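Local coordinates for DUF1893 domain-containing protein (Thermotoga maritima, PDB 1VK9) that is of unknown function but has a cytidine deaminase-like fold, binds zinc ions in the crystal and is ADP-ribosylated, at residues K28-L33 against I40-D45; A34-S39 against E62-I67; D68-K73 against E111-V116; K129-M134 against R142-K147. All coordinates share one frame; numbering follows the deposited sequence.

Interaction 1: residues K28-L33 against I40-D45; sequences KDLSLL and IFESKD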
loop_
_atom_site.group_PDB
_atom_site.type_symbol
_atom_site.label_atom_id
_atom_site.label_comp_id
_atom_site.label_asym_id
_atom_site.label_seq_id
_atom_site.Cartn_x
_atom_site.Cartn_y
_atom_site.Cartn_z
ATOM N N LYS A 28 -15.644 10.036 -0.015
ATOM C CA LYS A 28 -14.823 11.080 -0.652
ATOM C C LYS A 28 -14.169 10.659 -1.980
ATOM O O LYS A 28 -13.264 11.350 -2.466
ATOM C CB LYS A 28 -13.735 11.579 0.324
ATOM C CG LYS A 28 -14.242 12.449 1.480
ATOM C CD LYS A 28 -13.099 12.910 2.374
ATOM C CE LYS A 28 -13.006 14.422 2.404
ATOM N NZ LYS A 28 -11.685 14.842 2.924
ATOM N N ASP A 29 -14.631 9.542 -2.556
ATOM C CA ASP A 29 -13.997 8.895 -3.719
ATOM C C ASP A 29 -12.454 9.007 -3.704
ATOM O O ASP A 29 -11.851 9.553 -4.628
ATOM C CB ASP A 29 -14.611 9.381 -5.060
ATOM C CG ASP A 29 -14.825 8.223 -6.095
ATOM O OD1 ASP A 29 -14.263 7.100 -5.937
ATOM O OD2 ASP A 29 -15.541 8.350 -7.117
ATOM N N LEU A 30 -11.827 8.503 -2.642
ATOM C CA LEU A 30 -10.364 8.581 -2.478
ATOM C C LEU A 30 -9.664 7.462 -3.221
ATOM O O LEU A 30 -10.275 6.441 -3.530
ATOM C CB LEU A 30 -9.982 8.505 -1.001
ATOM C CG LEU A 30 -10.264 9.733 -0.131
ATOM C CD1 LEU A 30 -9.690 9.525 1.260
ATOM C CD2 LEU A 30 -9.741 11.037 -0.737
ATOM N N SER A 31 -8.386 7.636 -3.518
ATOM C CA SER A 31 -7.632 6.531 -4.106
ATOM C C SER A 31 -6.572 5.948 -3.149
ATOM O O SER A 31 -6.060 4.836 -3.375
ATOM C CB SER A 31 -7.051 6.914 -5.473
ATOM O OG SER A 31 -6.045 7.900 -5.378
ATOM N N LEU A 32 -6.265 6.722 -2.098
ATOM C CA LEU A 32 -5.341 6.367 -1.020
ATOM C C LEU A 32 -5.706 7.120 0.259
ATOM O O LEU A 32 -6.071 8.291 0.225
ATOM C CB LEU A 32 -3.904 6.691 -1.419
ATOM C CG LEU A 32 -2.723 6.348 -0.502
ATOM C CD1 LEU A 32 -2.712 4.883 -0.098
ATOM C CD2 LEU A 32 -1.407 6.704 -1.182
ATOM N N LEU A 33 -5.613 6.441 1.391
ATOM C CA LEU A 33 -5.887 7.058 2.679
ATOM C C LEU A 33 -4.992 6.427 3.739
ATOM O O LEU A 33 -4.833 5.188 3.756
ATOM C CB LEU A 33 -7.357 6.865 3.049
ATOM C CG LEU A 33 -7.787 7.181 4.478
ATOM C CD1 LEU A 33 -7.775 8.658 4.728
ATOM C CD2 LEU A 33 -9.167 6.646 4.708
ATOM N N ILE A 40 -4.870 11.087 8.152
ATOM C CA ILE A 40 -3.565 11.777 8.126
ATOM C C ILE A 40 -2.949 12.045 6.747
ATOM O O ILE A 40 -2.050 12.896 6.614
ATOM C CB ILE A 40 -2.540 11.121 9.073
ATOM C CG1 ILE A 40 -2.237 9.683 8.681
ATOM C CG2 ILE A 40 -3.017 11.227 10.520
ATOM C CD1 ILE A 40 -1.231 9.020 9.621
ATOM N N PHE A 41 -3.445 11.321 5.744
ATOM C CA PHE A 41 -3.093 11.521 4.341
ATOM C C PHE A 41 -4.286 11.102 3.483
ATOM O O PHE A 41 -4.850 10.026 3.667
ATOM C CB PHE A 41 -1.845 10.704 3.944
ATOM C CG PHE A 41 -1.410 10.926 2.516
ATOM C CD1 PHE A 41 -1.938 10.153 1.481
ATOM C CD2 PHE A 41 -0.510 11.934 2.197
ATOM C CE1 PHE A 41 -1.573 10.379 0.148
ATOM C CE2 PHE A 41 -0.128 12.158 0.867
ATOM C CZ PHE A 41 -0.669 11.380 -0.159
ATOM N N GLU A 42 -4.654 11.954 2.537
ATOM C CA GLU A 42 -5.768 11.712 1.625
ATOM C C GLU A 42 -5.285 12.060 0.221
ATOM O O GLU A 42 -4.684 13.135 0.021
ATOM C CB GLU A 42 -6.977 12.602 1.993
ATOM C CG GLU A 42 -7.778 12.123 3.197
ATOM C CD GLU A 42 -8.990 12.987 3.518
ATOM O OE1 GLU A 42 -9.437 13.766 2.645
ATOM O OE2 GLU A 42 -9.515 12.882 4.651
ATOM N N SER A 43 -5.527 11.171 -0.747
ATOM C CA SER A 43 -5.304 11.523 -2.156
ATOM C C SER A 43 -6.319 10.888 -3.050
ATOM O O SER A 43 -6.880 9.846 -2.703
ATOM C CB SER A 43 -3.913 11.124 -2.647
ATOM O OG SER A 43 -3.558 11.852 -3.815
ATOM N N LYS A 44 -6.550 11.524 -4.202
ATOM C CA LYS A 44 -7.376 10.925 -5.251
ATOM C C LYS A 44 -6.739 10.846 -6.652
ATOM O O LYS A 44 -7.426 10.497 -7.589
ATOM C CB LYS A 44 -8.778 11.550 -5.279
ATOM C CG LYS A 44 -8.855 12.974 -5.807
ATOM C CD LYS A 44 -9.713 13.871 -4.914
ATOM C CE LYS A 44 -11.194 13.609 -5.117
ATOM N NZ LYS A 44 -11.959 14.880 -5.090
ATOM N N ASP A 45 -5.440 11.137 -6.790
ATOM C CA ASP A 45 -4.721 10.946 -8.068
ATOM C C ASP A 45 -4.635 9.460 -8.489
ATOM O O ASP A 45 -5.004 8.550 -7.739
ATOM C CB ASP A 45 -3.281 11.519 -8.057
ATOM C CG ASP A 45 -3.143 12.846 -7.307
ATOM O OD1 ASP A 45 -4.007 13.752 -7.502
ATOM O OD2 ASP A 45 -2.162 13.074 -6.527
#

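Interaction 2: residues A34-S39 against E62-I67; sequences AYSGRS and EGSLVI. With ZN (zinc ion), chain D.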
loop_
_atom_site.group_PDB
_atom_site.type_symbol
_atom_site.label_atom_id
_atom_site.label_comp_id
_atom_site.label_asym_id
_atom_site.label_seq_id
_atom_site.Cartn_x
_atom_site.Cartn_y
_atom_site.Cartn_z
ATOM N N ALA A 34 -4.385 7.257 4.596
ATOM C CA ALA A 34 -3.784 6.743 5.828
ATOM C C ALA A 34 -4.565 7.287 7.022
ATOM O O ALA A 34 -4.874 8.486 7.080
ATOM C CB ALA A 34 -2.334 7.079 5.912
ATOM N N TYR A 35 -4.907 6.393 7.950
ATOM C CA TYR A 35 -5.843 6.701 9.036
ATOM C C TYR A 35 -5.364 6.211 10.419
ATOM O O TYR A 35 -4.910 5.066 10.569
ATOM C CB TYR A 35 -7.207 6.119 8.698
ATOM C CG TYR A 35 -8.332 6.481 9.647
ATOM C CD1 TYR A 35 -9.052 7.676 9.499
ATOM C CD2 TYR A 35 -8.704 5.617 10.677
ATOM C CE1 TYR A 35 -10.105 8.000 10.359
ATOM C CE2 TYR A 35 -9.752 5.935 11.542
ATOM C CZ TYR A 35 -10.447 7.128 11.377
ATOM O OH TYR A 35 -11.484 7.428 12.236
ATOM N N SER A 36 -5.466 7.077 11.427
ATOM C CA SER A 36 -4.992 6.728 12.769
ATOM C C SER A 36 -6.067 6.883 13.843
ATOM O O SER A 36 -5.825 6.667 15.018
ATOM C CB SER A 36 -3.771 7.573 13.129
ATOM O OG SER A 36 -4.177 8.915 13.318
ATOM N N GLY A 37 -7.268 7.228 13.429
ATOM C CA GLY A 37 -8.297 7.619 14.362
ATOM C C GLY A 37 -8.806 8.909 13.780
ATOM O O GLY A 37 -9.993 9.214 13.854
ATOM N N ARG A 38 -7.870 9.667 13.215
ATOM C CA ARG A 38 -8.193 10.727 12.286
ATOM C C ARG A 38 -7.476 10.460 10.964
ATOM O O ARG A 38 -6.560 9.636 10.895
ATOM C CB ARG A 38 -7.874 12.104 12.888
ATOM C CG ARG A 38 -6.467 12.616 12.711
ATOM C CD ARG A 38 -6.069 13.675 13.734
ATOM N NE ARG A 38 -4.722 13.400 14.227
ATOM C CZ ARG A 38 -3.618 13.938 13.724
ATOM N NH1 ARG A 38 -3.698 14.811 12.728
ATOM N NH2 ARG A 38 -2.436 13.606 14.218
ATOM N N SER A 39 -7.915 11.138 9.911
ATOM C CA SER A 39 -7.309 11.010 8.586
ATOM C C SER A 39 -5.963 11.763 8.519
ATOM O O SER A 39 -5.916 12.954 8.810
ATOM C CB SER A 39 -8.301 11.527 7.535
ATOM O OG SER A 39 -7.648 12.056 6.406
ATOM N N GLU A 62 3.219 3.289 11.764
ATOM C CA GLU A 62 2.800 2.482 12.921
ATOM C C GLU A 62 1.660 3.140 13.700
ATOM O O GLU A 62 1.694 4.349 13.959
ATOM C CB GLU A 62 3.946 2.239 13.880
ATOM C CG GLU A 62 5.041 1.371 13.306
ATOM C CD GLU A 62 6.168 1.090 14.285
ATOM O OE1 GLU A 62 6.057 1.435 15.522
ATOM O OE2 GLU A 62 7.170 0.512 13.787
ATOM N N GLY A 63 0.650 2.351 14.073
ATOM C CA GLY A 63 -0.521 2.907 14.726
ATOM C C GLY A 63 -1.550 3.349 13.705
ATOM O O GLY A 63 -2.626 3.818 14.055
ATOM N N SER A 64 -1.223 3.202 12.430
ATOM C CA SER A 64 -2.115 3.674 11.396
ATOM C C SER A 64 -2.501 2.552 10.475
ATOM O O SER A 64 -1.836 1.517 10.438
ATOM C CB SER A 64 -1.452 4.793 10.612
ATOM O OG SER A 64 -1.603 6.003 11.322
ATOM N N LEU A 65 -3.590 2.746 9.741
ATOM C CA LEU A 65 -3.931 1.831 8.664
ATOM C C LEU A 65 -3.946 2.574 7.340
ATOM O O LEU A 65 -4.190 3.791 7.308
ATOM C CB LEU A 65 -5.263 1.124 8.925
ATOM C CG LEU A 65 -6.503 1.977 9.040
ATOM C CD1 LEU A 65 -7.205 2.031 7.711
ATOM C CD2 LEU A 65 -7.391 1.354 10.053
ATOM N N VAL A 66 -3.672 1.841 6.260
ATOM C CA VAL A 66 -3.718 2.397 4.911
ATOM C C VAL A 66 -4.794 1.711 4.091
ATOM O O VAL A 66 -4.876 0.493 4.084
ATOM C CB VAL A 66 -2.368 2.219 4.188
ATOM C CG1 VAL A 66 -2.481 2.600 2.704
ATOM C CG2 VAL A 66 -1.270 3.002 4.907
ATOM N N ILE A 67 -5.618 2.500 3.405
ATOM C CA ILE A 67 -6.535 1.976 2.389
ATOM C C ILE A 67 -6.077 2.392 0.996
ATOM O O ILE A 67 -5.730 3.540 0.759
ATOM C CB ILE A 67 -7.998 2.430 2.641
ATOM C CG1 ILE A 67 -8.457 2.003 4.039
ATOM C CG2 ILE A 67 -8.934 1.857 1.544
ATOM C CD1 ILE A 67 -9.842 2.479 4.386
HETATM ZN ZN ZN D . 5.215 1.216 17.074
#

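Interaction 3: residues D68-K73 against E111-V116; sequences DKMVGK and EKIPFV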
loop_
_atom_site.group_PDB
_atom_site.type_symbol
_atom_site.label_atom_id
_atom_site.label_comp_id
_atom_site.label_asym_id
_atom_site.label_seq_id
_atom_site.Cartn_x
_atom_site.Cartn_y
_atom_site.Cartn_z
ATOM N N ASP A 68 -6.085 1.453 0.072
ATOM C CA ASP A 68 -5.617 1.714 -1.272
ATOM C C ASP A 68 -6.539 1.030 -2.293
ATOM O O ASP A 68 -6.997 -0.089 -2.078
ATOM C CB ASP A 68 -4.172 1.227 -1.405
ATOM C CG ASP A 68 -3.463 1.823 -2.598
ATOM O OD1 ASP A 68 -4.121 2.517 -3.403
ATOM O OD2 ASP A 68 -2.254 1.651 -2.820
ATOM N N LYS A 69 -6.816 1.726 -3.391
ATOM C CA LYS A 69 -7.741 1.275 -4.439
ATOM C C LYS A 69 -7.144 0.059 -5.194
ATOM O O LYS A 69 -7.839 -0.914 -5.510
ATOM C CB LYS A 69 -7.956 2.435 -5.416
ATOM C CG LYS A 69 -9.368 2.749 -5.839
ATOM C CD LYS A 69 -9.302 3.910 -6.848
ATOM C CE LYS A 69 -10.640 4.558 -7.095
ATOM N NZ LYS A 69 -11.236 3.924 -8.295
HETATM N N MSE A 70 -5.845 0.123 -5.470
HETATM C CA MSE A 70 -5.211 -0.826 -6.350
HETATM C C MSE A 70 -3.802 -1.097 -5.838
HETATM O O MSE A 70 -2.925 -0.239 -5.944
HETATM C CB MSE A 70 -5.173 -0.233 -7.765
HETATM C CG MSE A 70 -4.517 -1.120 -8.832
HETATM SE SE MSE A 70 -5.471 -2.841 -9.130
HETATM C CE MSE A 70 -7.240 -2.227 -10.031
ATOM N N VAL A 71 -3.580 -2.276 -5.263
ATOM C CA VAL A 71 -2.281 -2.557 -4.678
ATOM C C VAL A 71 -1.505 -3.571 -5.516
ATOM O O VAL A 71 -1.828 -4.774 -5.540
ATOM C CB VAL A 71 -2.389 -2.955 -3.191
ATOM C CG1 VAL A 71 -1.039 -3.357 -2.627
ATOM C CG2 VAL A 71 -2.889 -1.792 -2.395
ATOM N N GLY A 72 -0.496 -3.068 -6.224
ATOM C CA GLY A 72 0.403 -3.922 -6.980
ATOM C C GLY A 72 1.694 -4.109 -6.210
ATOM O O GLY A 72 1.843 -3.579 -5.106
ATOM N N LYS A 73 2.635 -4.845 -6.787
ATOM C CA LYS A 73 3.943 -5.038 -6.155
ATOM C C LYS A 73 4.664 -3.716 -5.835
ATOM O O LYS A 73 5.281 -3.562 -4.762
ATOM C CB LYS A 73 4.825 -5.892 -7.043
ATOM C CG LYS A 73 5.684 -6.833 -6.305
ATOM C CD LYS A 73 6.552 -7.583 -7.281
ATOM C CE LYS A 73 7.676 -8.209 -6.551
ATOM N NZ LYS A 73 8.000 -9.491 -7.135
ATOM N N GLU A 111 -10.996 -7.801 -3.865
ATOM C CA GLU A 111 -10.842 -8.581 -5.091
ATOM C C GLU A 111 -9.356 -8.857 -5.259
ATOM O O GLU A 111 -8.532 -8.024 -4.886
ATOM C CB GLU A 111 -11.390 -7.817 -6.320
ATOM C CG GLU A 111 -11.344 -8.669 -7.589
ATOM C CD GLU A 111 -11.771 -7.982 -8.901
ATOM O OE1 GLU A 111 -12.298 -6.858 -8.841
ATOM O OE2 GLU A 111 -11.596 -8.597 -10.010
ATOM N N LYS A 112 -9.016 -10.023 -5.808
ATOM C CA LYS A 112 -7.621 -10.392 -6.110
ATOM C C LYS A 112 -7.540 -10.499 -7.623
ATOM O O LYS A 112 -8.496 -10.920 -8.239
ATOM C CB LYS A 112 -7.320 -11.714 -5.420
ATOM C CG LYS A 112 -6.021 -12.425 -5.674
ATOM C CD LYS A 112 -6.245 -13.884 -5.206
ATOM C CE LYS A 112 -5.128 -14.838 -5.618
ATOM N NZ LYS A 112 -4.926 -15.900 -4.573
ATOM N N ILE A 113 -6.449 -10.057 -8.241
ATOM C CA ILE A 113 -6.277 -10.203 -9.699
ATOM C C ILE A 113 -4.849 -10.673 -10.033
ATOM O O ILE A 113 -3.954 -10.438 -9.246
ATOM C CB ILE A 113 -6.638 -8.890 -10.426
ATOM C CG1 ILE A 113 -5.740 -7.729 -9.970
ATOM C CG2 ILE A 113 -8.102 -8.568 -10.230
ATOM C CD1 ILE A 113 -5.790 -6.525 -10.908
ATOM N N PRO A 114 -4.615 -11.344 -11.162
ATOM C CA PRO A 114 -3.251 -11.816 -11.518
ATOM C C PRO A 114 -2.136 -10.758 -11.505
ATOM O O PRO A 114 -1.038 -11.056 -11.014
ATOM C CB PRO A 114 -3.431 -12.367 -12.933
ATOM C CG PRO A 114 -4.818 -12.831 -12.909
ATOM C CD PRO A 114 -5.600 -11.743 -12.176
ATOM N N PHE A 115 -2.423 -9.572 -12.052
ATOM C CA PHE A 115 -1.509 -8.418 -12.074
ATOM C C PHE A 115 -2.267 -7.116 -12.414
ATOM O O PHE A 115 -3.273 -7.142 -13.121
ATOM C CB PHE A 115 -0.337 -8.639 -13.055
ATOM C CG PHE A 115 -0.762 -9.037 -14.454
ATOM C CD1 PHE A 115 -1.269 -8.085 -15.359
ATOM C CD2 PHE A 115 -0.644 -10.354 -14.872
ATOM C CE1 PHE A 115 -1.659 -8.460 -16.646
ATOM C CE2 PHE A 115 -1.046 -10.744 -16.162
ATOM C CZ PHE A 115 -1.555 -9.796 -17.056
ATOM N N VAL A 116 -1.763 -5.994 -11.908
ATOM C CA VAL A 116 -2.343 -4.682 -12.134
ATOM C C VAL A 116 -2.296 -4.367 -13.615
ATOM O O VAL A 116 -1.350 -4.737 -14.296
ATOM C CB VAL A 116 -1.566 -3.599 -11.375
ATOM C CG1 VAL A 116 -2.107 -2.198 -11.702
ATOM C CG2 VAL A 116 -1.576 -3.874 -9.857
#

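Interaction 4: residues K129-M134 against R142-K147; sequences KLVLEM and RIVLSK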
loop_
_atom_site.group_PDB
_atom_site.type_symbol
_atom_site.label_atom_id
_atom_site.label_comp_id
_atom_site.label_asym_id
_atom_site.label_seq_id
_atom_site.Cartn_x
_atom_site.Cartn_y
_atom_site.Cartn_z
ATOM N N LYS A 129 5.075 -4.358 -14.583
ATOM C CA LYS A 129 5.979 -5.153 -15.415
ATOM C C LYS A 129 7.412 -4.870 -15.008
ATOM O O LYS A 129 8.218 -5.804 -14.871
ATOM C CB LYS A 129 5.806 -4.895 -16.917
ATOM C CG LYS A 129 6.672 -5.816 -17.825
ATOM C CD LYS A 129 6.346 -5.648 -19.325
ATOM C CE LYS A 129 7.602 -5.715 -20.218
ATOM N NZ LYS A 129 7.455 -4.862 -21.430
ATOM N N LEU A 130 7.730 -3.591 -14.806
ATOM C CA LEU A 130 9.055 -3.192 -14.355
ATOM C C LEU A 130 9.516 -3.990 -13.119
ATOM O O LEU A 130 10.608 -4.567 -13.114
ATOM C CB LEU A 130 9.071 -1.688 -14.075
ATOM C CG LEU A 130 10.384 -1.071 -13.593
ATOM C CD1 LEU A 130 11.574 -1.399 -14.546
ATOM C CD2 LEU A 130 10.217 0.440 -13.377
ATOM N N VAL A 131 8.675 -4.051 -12.089
ATOM C CA VAL A 131 9.092 -4.620 -10.812
ATOM C C VAL A 131 8.710 -6.084 -10.649
ATOM O O VAL A 131 9.013 -6.685 -9.601
ATOM C CB VAL A 131 8.555 -3.795 -9.614
ATOM C CG1 VAL A 131 8.987 -2.344 -9.734
ATOM C CG2 VAL A 131 7.030 -3.903 -9.505
ATOM N N LEU A 132 8.055 -6.655 -11.670
ATOM C CA LEU A 132 7.466 -8.006 -11.571
ATOM C C LEU A 132 8.470 -9.097 -11.200
ATOM O O LEU A 132 8.199 -9.872 -10.300
ATOM C CB LEU A 132 6.696 -8.400 -12.841
ATOM C CG LEU A 132 6.047 -9.802 -12.913
ATOM C CD1 LEU A 132 4.668 -9.863 -12.251
ATOM C CD2 LEU A 132 5.949 -10.290 -14.359
ATOM N N GLU A 133 9.613 -9.167 -11.884
ATOM C CA GLU A 133 10.580 -10.206 -11.534
ATOM C C GLU A 133 11.707 -9.720 -10.524
ATOM O O GLU A 133 12.763 -10.332 -10.383
ATOM C CB GLU A 133 11.019 -11.090 -12.763
ATOM C CG GLU A 133 9.888 -11.878 -13.516
ATOM C CD GLU A 133 9.426 -13.277 -12.956
ATOM O OE1 GLU A 133 10.207 -14.031 -12.322
ATOM O OE2 GLU A 133 8.244 -13.682 -13.186
HETATM N N MSE A 134 11.433 -8.637 -9.797
HETATM C CA MSE A 134 12.313 -8.146 -8.754
HETATM C C MSE A 134 11.861 -8.621 -7.376
HETATM O O MSE A 134 10.666 -8.655 -7.099
HETATM C CB MSE A 134 12.300 -6.645 -8.760
HETATM C CG MSE A 134 13.120 -6.034 -9.853
HETATM SE SE MSE A 134 13.050 -4.055 -9.860
HETATM C CE MSE A 134 14.097 -3.743 -8.201
ATOM N N ARG A 142 13.590 2.041 -4.677
ATOM C CA ARG A 142 14.651 2.775 -5.336
ATOM C C ARG A 142 14.365 2.913 -6.862
ATOM O O ARG A 142 14.352 4.020 -7.384
ATOM C CB ARG A 142 16.033 2.169 -4.979
ATOM C CG ARG A 142 17.187 2.393 -6.026
ATOM C CD ARG A 142 18.646 2.157 -5.500
ATOM N NE ARG A 142 18.728 2.399 -4.056
ATOM C CZ ARG A 142 18.596 1.467 -3.110
ATOM N NH1 ARG A 142 18.402 0.192 -3.439
ATOM N NH2 ARG A 142 18.671 1.810 -1.827
ATOM N N ILE A 143 14.097 1.821 -7.572
ATOM C CA ILE A 143 13.880 1.930 -9.012
ATOM C C ILE A 143 12.624 2.734 -9.346
ATOM O O ILE A 143 12.637 3.509 -10.305
ATOM C CB ILE A 143 13.896 0.549 -9.748
ATOM C CG1 ILE A 143 14.334 0.735 -11.209
ATOM C CG2 ILE A 143 12.530 -0.114 -9.715
ATOM C CD1 ILE A 143 14.586 -0.566 -12.008
ATOM N N VAL A 144 11.552 2.582 -8.569
ATOM C CA VAL A 144 10.346 3.356 -8.867
ATOM C C VAL A 144 10.608 4.854 -8.700
ATOM O O VAL A 144 10.185 5.662 -9.536
ATOM C CB VAL A 144 9.123 2.923 -8.049
ATOM C CG1 VAL A 144 7.979 3.926 -8.204
ATOM C CG2 VAL A 144 8.673 1.546 -8.492
ATOM N N LEU A 145 11.329 5.222 -7.648
ATOM C CA LEU A 145 11.640 6.628 -7.417
ATOM C C LEU A 145 12.447 7.240 -8.552
ATOM O O LEU A 145 12.318 8.434 -8.844
ATOM C CB LEU A 145 12.349 6.820 -6.082
ATOM C CG LEU A 145 11.455 6.590 -4.866
ATOM C CD1 LEU A 145 12.262 6.678 -3.591
ATOM C CD2 LEU A 145 10.299 7.574 -4.847
ATOM N N SER A 146 13.255 6.422 -9.211
ATOM C CA SER A 146 14.073 6.918 -10.297
ATOM C C SER A 146 13.249 7.081 -11.586
ATOM O O SER A 146 13.805 7.250 -12.673
ATOM C CB SER A 146 15.298 6.022 -10.501
ATOM O OG SER A 146 14.971 4.902 -11.305
ATOM N N LYS A 147 11.923 7.022 -11.465
ATOM C CA LYS A 147 11.031 7.397 -12.560
ATOM C C LYS A 147 10.301 8.684 -12.181
ATOM O O LYS A 147 9.886 9.435 -13.047
ATOM C CB LYS A 147 10.038 6.277 -12.927
ATOM C CG LYS A 147 10.626 4.871 -13.208
ATOM C CD LYS A 147 11.870 4.881 -14.095
ATOM C CE LYS A 147 11.722 3.990 -15.337
ATOM N NZ LYS A 147 12.963 3.187 -15.631
#

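Interaction 1: residues K28-L33 against I40-D45
The aliphatic part of E42 lies over two leucines, its CG 3.8 Å from L30 CD1 and equally near L33 CD1, with the E42 and L33 side chains running alongside in the same direction. Extended beyond CG, the chain carries its carboxylate past this apolar patch to K28, whose NZ sits 2.5 Å from E42 OE1 in a salt bridge on the syn lone pair; the other oxygen, OE2, takes a hydrogen bond from S39 OG. Replacing E42 by an alanine is likely to leave K28 and S39 without this acceptor and open a gap beside L30 and L33. The two strands form a beta hairpin within the sheet of the cytidine deaminase-like fold, interrupted by a classic beta bulge in which S31 and L32 both face S43. S43 O accepts from S31 N (2.8 Å) and L32 N (3.2 Å), while S43 N returns a bond to L32 O. A serine suits the bulge: set between the backbone N and the carbonyl carbon (chi1 68°), S31 OG reaches D45 O at 2.7 Å, in the carbonyl plane. On the other face, L32 CD2 meets F41 CE1 obliquely at 3.9 Å, and both pack on L54 of helix 49-57.

Interaction 2: residues A34-S39 against E62-I67
G63, whose O lies 4.0 Å from S36 CA, comes just after the zinc ligand E62, whose extended chain offers OE1 to a zinc ion at 1.8 Å; H8 and H10 of the N-terminal histidine tag also bind this ion, a site probably created by the tag. The positive phi of G63 (88°) would press any CB against the preceding carbonyl. Next, S64 is small enough to sit close to the neighbouring chain, its OG beside S36 CB and its CA giving a CA-H...O contact to Y35 O. L65 makes the hydrogen-bonded antiparallel pair with Y35: L65 N donates to Y35 O in its carbonyl plane, and Y35 N meets L65 O at 2.8 Å, with a C=O...N angle of 165°. Here hairpin strand 32-35 joins strand 65-68, whose other edge, through V66, bonds in parallel to strand 86-93. L65 CD1 approaches Y35 CB at 4.2 Å on the face where helix 15-27 packs on Y35, whose CG, anti to the backbone N (chi1 -173°), sends the ring away from L65. V66, on the other face, sets CG2 4.3 Å from A34 CB, the small alanine admitting the branched valine.

Interaction 3: residues D68-K73 against E111-V116
V116 N donates a hydrogen bond to OE2 of E128, while the other oxygen of that carboxylate, OE1, accepts from K73 N, so a single glutamate of helix 126-132 bridges the two segments at the N-terminal end of helix 73-82, where G72 is the N-cap and the helix dipole would probably stabilise the negative charge. Between the segments themselves the contact is apolar. V116 points both methyls across: CG1 comes within 3.9 Å of M70 CG, and CG2 lies 3.5 Å from G72 CA. Glycine suits that place, since a CB would point straight at V116 CG2 and collide with it. Strands 70-71 and 111-113 each pair in parallel with strand 86-93, as befits the largely parallel part of a cytidine deaminase-like sheet, so their side chains reach toward one another across it, with M70 and I113 both resting on V91. M70, present as selenomethionine, is long and flexible enough to span the distance. Its CG stands anti to the backbone N (chi1 180°), and the bend at chi2 (63°) brings SE to 4.1 Å from I113 CD1, the two chains crossing at about a right angle. Nearby, an unidentified bound group is modelled as covalently linked to D68 and E111 and makes a weak hydrogen bond with G72 N.

Interaction 4: residues K129-M134 against R142-K147
L130 extends toward the facing helix and meets I143 at a slant, the two CD1 methyls 4.0 Å apart; its other branch, CD2, lies 4.3 Å from K147 CE. A leucine fits this outer part of the contact because it reaches far without branching at CB, and the aliphatic part of K147 can lie against it while the charged end continues beyond. V131, one residue on, is shorter and more deeply buried. Its CG1, anti to the carbonyl carbon (chi1 -56°), is shared between V144 CG2 at 4.1 Å and I143 CG2 at 4.2 Å, and on another side V131 touches K73 of helix 73-82. M134 follows the end of the helix. Present as selenomethionine and extended at chi2 (179°), it places SE 4.0 Å from I143 CG2, with I140 and E139 also against its side chain. I143 is therefore used on both branches, CD1 by L130 and CG2 by V131 and M134. Just past the end of the second helix, S146 OG bonds back to I143 O at 2.9 Å. Apolar contacts of this kind, between helices that run roughly antiparallel and are joined by a brief turn, make a helical hairpin at the C-terminal end of the fold.

In the fold
From the N terminus, interaction 1 closes the short hairpin loop between strands 32-35 and 39-43. Interaction 2 opens within that loop and closes beyond it at strand 65-68, so the two cross, sharing strand 32-35 and adding one strand after another to the same sheet. Interaction 3 begins where interaction 2 ends, turns the corner at K69, and closes a loop of 37 residues that holds most of helix 73-82, strand 86-93, helix 94-102 and strand 107-109. S31 O, accepting from K69 N, ties interaction 1 to it. Interaction 4 follows in series as a short helical hairpin, joined to interaction 3 through K73 NZ and L132 O; its centre lies about 26 Å from that of interaction 2.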